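Long-range contact in biofilm-associated surface protein (Staphylococcus aureus, PDB 7C7U), which probably helps staphylococci build biofilms as a cell wall-anchored, calcium-binding surface protein that can form amyloid-like assemblies: residues K520-P528 with V537-V548. Residues are numbered along the deposited sequence; the frame is centred on the assembly and turned at random.
Sequences KLPAPSINP and VVNGTSGSTVTV
Asn539 sets its CG beside its backbone N (chi1 -47°), while Ser525 holds OG between N and the carbonyl carbon (chi1 63°), and the two side chains meet on one face of a short antiparallel ladder. An asparagine amide can donate twice and still accept through OD1: ND2 of Asn539 gives one hydrogen to OG of the short Ser525 at 3.1 Å, the other to Asn527 OD1 at 2.8 Å. Both acceptors lie almost in the Asn539 amide plane, yet ND2 stands above the carbonyl plane of Asn527, the amides being turned 46° apart. A water takes a hydrogen from Asn527 ND2 and gives one to Asn539 OD1, helping to hold both amides in this orientation.

Beneath, Ser525 and Asn539 form a hydrogen-bonded pair, and Asn527 N reaches Val537 O at 2.9 Å in a nearly straight bond. Ile526, on the opposite face, and Pro524, just before the strand, meet strands 545-550, 581-588 and 591-600. Branched side chains pack well between sheets: Ile526 CD1 lies 4.3 Å from Val548 CG1, Pro524 CG 3.9 Å from Val546 CG1.

Hairpin 525-526/535-539 thus leads through the type II turn Thr541-Ser544 into the facing sheet, characteristic of an immunoglobulin-like beta sandwich.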
loop_
_atom_site.group_PDB
_atom_site.type_symbol
_atom_site.label_atom_id
_atom_site.label_comp_id
_atom_site.label_asym_id
_atom_site.label_seq_id
_atom_site.Cartn_x
_atom_site.Cartn_y
_atom_site.Cartn_z
ATOM N N LYS A 520 -46.045 17.946 16.817
ATOM C CA LYS A 520 -45.342 18.378 15.611
ATOM C C LYS A 520 -45.148 17.228 14.621
ATOM O O LYS A 520 -45.270 16.050 14.964
ATOM C CB LYS A 520 -43.986 18.968 15.967
ATOM C CG LYS A 520 -44.058 20.350 16.587
ATOM C CD LYS A 520 -42.683 20.846 16.994
ATOM C CE LYS A 520 -42.769 22.201 17.684
ATOM N NZ LYS A 520 -41.618 22.402 18.610
ATOM N N LEU A 521 -44.812 17.590 13.379
ATOM C CA LEU A 521 -44.576 16.616 12.315
ATOM C C LEU A 521 -43.250 16.937 11.637
ATOM O O LEU A 521 -43.195 17.745 10.700
ATOM C CB LEU A 521 -45.729 16.607 11.311
ATOM C CG LEU A 521 -45.578 15.638 10.140
ATOM C CD1 LEU A 521 -45.369 14.202 10.624
ATOM C CD2 LEU A 521 -46.770 15.745 9.198
ATOM N N PRO A 522 -42.162 16.317 12.082
ATOM C CA PRO A 522 -40.854 16.607 11.487
ATOM C C PRO A 522 -40.742 16.051 10.074
ATOM O O PRO A 522 -41.481 15.154 9.662
ATOM C CB PRO A 522 -39.870 15.913 12.437
ATOM C CG PRO A 522 -40.636 14.790 13.024
ATOM C CD PRO A 522 -42.078 15.296 13.142
ATOM N N ALA A 523 -39.796 16.612 9.329
ATOM C CA ALA A 523 -39.507 16.095 8.004
ATOM C C ALA A 523 -39.014 14.654 8.119
ATOM O O ALA A 523 -38.330 14.307 9.089
ATOM C CB ALA A 523 -38.459 16.965 7.305
ATOM N N PRO A 524 -39.396 13.777 7.196
ATOM C CA PRO A 524 -38.804 12.434 7.181
ATOM C C PRO A 524 -37.393 12.477 6.600
ATOM O O PRO A 524 -36.865 13.567 6.348
ATOM C CB PRO A 524 -39.768 11.636 6.293
ATOM C CG PRO A 524 -40.338 12.669 5.362
ATOM C CD PRO A 524 -40.399 13.961 6.131
ATOM N N SER A 525 -36.776 11.311 6.395
ATOM C CA SER A 525 -35.483 11.210 5.718
ATOM C C SER A 525 -35.470 9.966 4.836
ATOM O O SER A 525 -36.272 9.046 5.015
ATOM C CB SER A 525 -34.302 11.170 6.705
ATOM O OG SER A 525 -34.354 10.026 7.549
ATOM N N ILE A 526 -34.557 9.960 3.861
ATOM C CA ILE A 526 -34.395 8.854 2.920
ATOM C C ILE A 526 -33.002 8.267 3.099
ATOM O O ILE A 526 -32.014 9.009 3.132
ATOM C CB ILE A 526 -34.599 9.316 1.463
ATOM C CG1 ILE A 526 -35.922 10.063 1.321
ATOM C CG2 ILE A 526 -34.563 8.140 0.505
ATOM C CD1 ILE A 526 -36.033 10.867 0.045
ATOM N N ASN A 527 -32.919 6.944 3.220
ATOM C CA ASN A 527 -31.616 6.300 3.274
ATOM C C ASN A 527 -30.985 6.283 1.878
ATOM O O ASN A 527 -31.697 6.331 0.871
ATOM C CB ASN A 527 -31.729 4.874 3.812
ATOM C CG ASN A 527 -32.041 4.827 5.296
ATOM O OD1 ASN A 527 -32.028 5.850 5.985
ATOM N ND2 ASN A 527 -32.295 3.625 5.802
ATOM N N PRO A 528 -29.655 6.224 1.790
ATOM C CA PRO A 528 -29.005 6.208 0.470
ATOM C C PRO A 528 -29.559 5.097 -0.417
ATOM O O PRO A 528 -29.943 4.026 0.060
ATOM C CB PRO A 528 -27.529 5.984 0.809
ATOM C CG PRO A 528 -27.368 6.575 2.177
ATOM C CD PRO A 528 -28.670 6.289 2.890
ATOM N N VAL A 537 -35.761 2.899 1.552
ATOM C CA VAL A 537 -36.047 2.936 2.983
ATOM C C VAL A 537 -36.160 4.385 3.446
ATOM O O VAL A 537 -35.290 5.216 3.150
ATOM C CB VAL A 537 -34.964 2.187 3.775
ATOM C CG1 VAL A 537 -35.359 2.099 5.253
ATOM C CG2 VAL A 537 -34.729 0.800 3.182
ATOM N N VAL A 538 -37.235 4.689 4.181
ATOM C CA VAL A 538 -37.480 6.023 4.720
ATOM C C VAL A 538 -37.641 5.934 6.234
ATOM O O VAL A 538 -38.049 4.904 6.781
ATOM C CB VAL A 538 -38.723 6.694 4.085
ATOM C CG1 VAL A 538 -38.485 6.985 2.619
ATOM C CG2 VAL A 538 -39.972 5.824 4.287
ATOM N N ASN A 539 -37.305 7.035 6.907
ATOM C CA ASN A 539 -37.412 7.181 8.355
ATOM C C ASN A 539 -38.321 8.359 8.670
ATOM O O ASN A 539 -38.276 9.388 7.987
ATOM C CB ASN A 539 -36.035 7.400 8.999
ATOM C CG ASN A 539 -34.996 6.422 8.489
ATOM O OD1 ASN A 539 -35.037 5.242 8.815
ATOM N ND2 ASN A 539 -34.078 6.906 7.659
ATOM N N GLY A 540 -39.137 8.211 9.704
ATOM C CA GLY A 540 -40.078 9.263 10.063
ATOM C C GLY A 540 -40.884 8.841 11.266
ATOM O O GLY A 540 -40.792 7.703 11.746
ATOM N N THR A 541 -41.680 9.779 11.761
ATOM C CA THR A 541 -42.410 9.493 12.984
ATOM C C THR A 541 -43.444 8.386 12.762
ATOM O O THR A 541 -44.029 8.234 11.682
ATOM C CB THR A 541 -43.064 10.761 13.536
ATOM O OG1 THR A 541 -43.616 10.471 14.823
ATOM C CG2 THR A 541 -44.156 11.247 12.625
ATOM N N SER A 542 -43.673 7.614 13.815
ATOM C CA SER A 542 -44.560 6.468 13.719
ATOM C C SER A 542 -45.988 6.925 13.414
ATOM O O SER A 542 -46.465 7.938 13.938
ATOM C CB SER A 542 -44.500 5.680 15.027
ATOM O OG SER A 542 -45.316 4.531 14.973
ATOM N N GLY A 543 -46.663 6.182 12.535
ATOM C CA GLY A 543 -48.005 6.516 12.108
ATOM C C GLY A 543 -48.111 7.596 11.049
ATOM O O GLY A 543 -49.212 7.832 10.542
ATOM N N SER A 544 -47.019 8.271 10.702
ATOM C CA SER A 544 -47.035 9.183 9.568
ATOM C C SER A 544 -46.888 8.404 8.265
ATOM O O SER A 544 -46.279 7.334 8.220
ATOM C CB SER A 544 -45.912 10.220 9.682
ATOM O OG SER A 544 -44.641 9.644 9.403
ATOM N N THR A 545 -47.460 8.948 7.201
ATOM C CA THR A 545 -47.309 8.370 5.877
ATOM C C THR A 545 -46.305 9.208 5.095
ATOM O O THR A 545 -46.471 10.426 4.966
ATOM C CB THR A 545 -48.656 8.294 5.156
ATOM O OG1 THR A 545 -49.527 7.411 5.875
ATOM C CG2 THR A 545 -48.479 7.777 3.736
ATOM N N VAL A 546 -45.269 8.551 4.581
ATOM C CA VAL A 546 -44.173 9.203 3.870
ATOM C C VAL A 546 -44.303 8.909 2.381
ATOM O O VAL A 546 -44.463 7.748 1.981
ATOM C CB VAL A 546 -42.806 8.734 4.395
ATOM C CG1 VAL A 546 -41.670 9.458 3.660
ATOM C CG2 VAL A 546 -42.707 8.967 5.879
ATOM N N THR A 547 -44.207 9.956 1.566
ATOM C CA THR A 547 -44.304 9.858 0.115
ATOM C C THR A 547 -43.014 10.374 -0.505
ATOM O O THR A 547 -42.542 11.458 -0.148
ATOM C CB THR A 547 -45.508 10.654 -0.400
ATOM O OG1 THR A 547 -46.692 10.210 0.276
ATOM C CG2 THR A 547 -45.678 10.473 -1.901
ATOM N N VAL A 548 -42.442 9.598 -1.421
ATOM C CA VAL A 548 -41.161 9.916 -2.049
ATOM C C VAL A 548 -41.411 10.302 -3.498
ATOM O O VAL A 548 -42.096 9.579 -4.231
ATOM C CB VAL A 548 -40.175 8.738 -1.963
ATOM C CG1 VAL A 548 -38.854 9.111 -2.630
ATOM C CG2 VAL A 548 -39.946 8.345 -0.508
HETATM O O HOH W 1 -41.732 12.437 10.687
HETATM O O HOH W 2 -33.062 3.508 8.563
#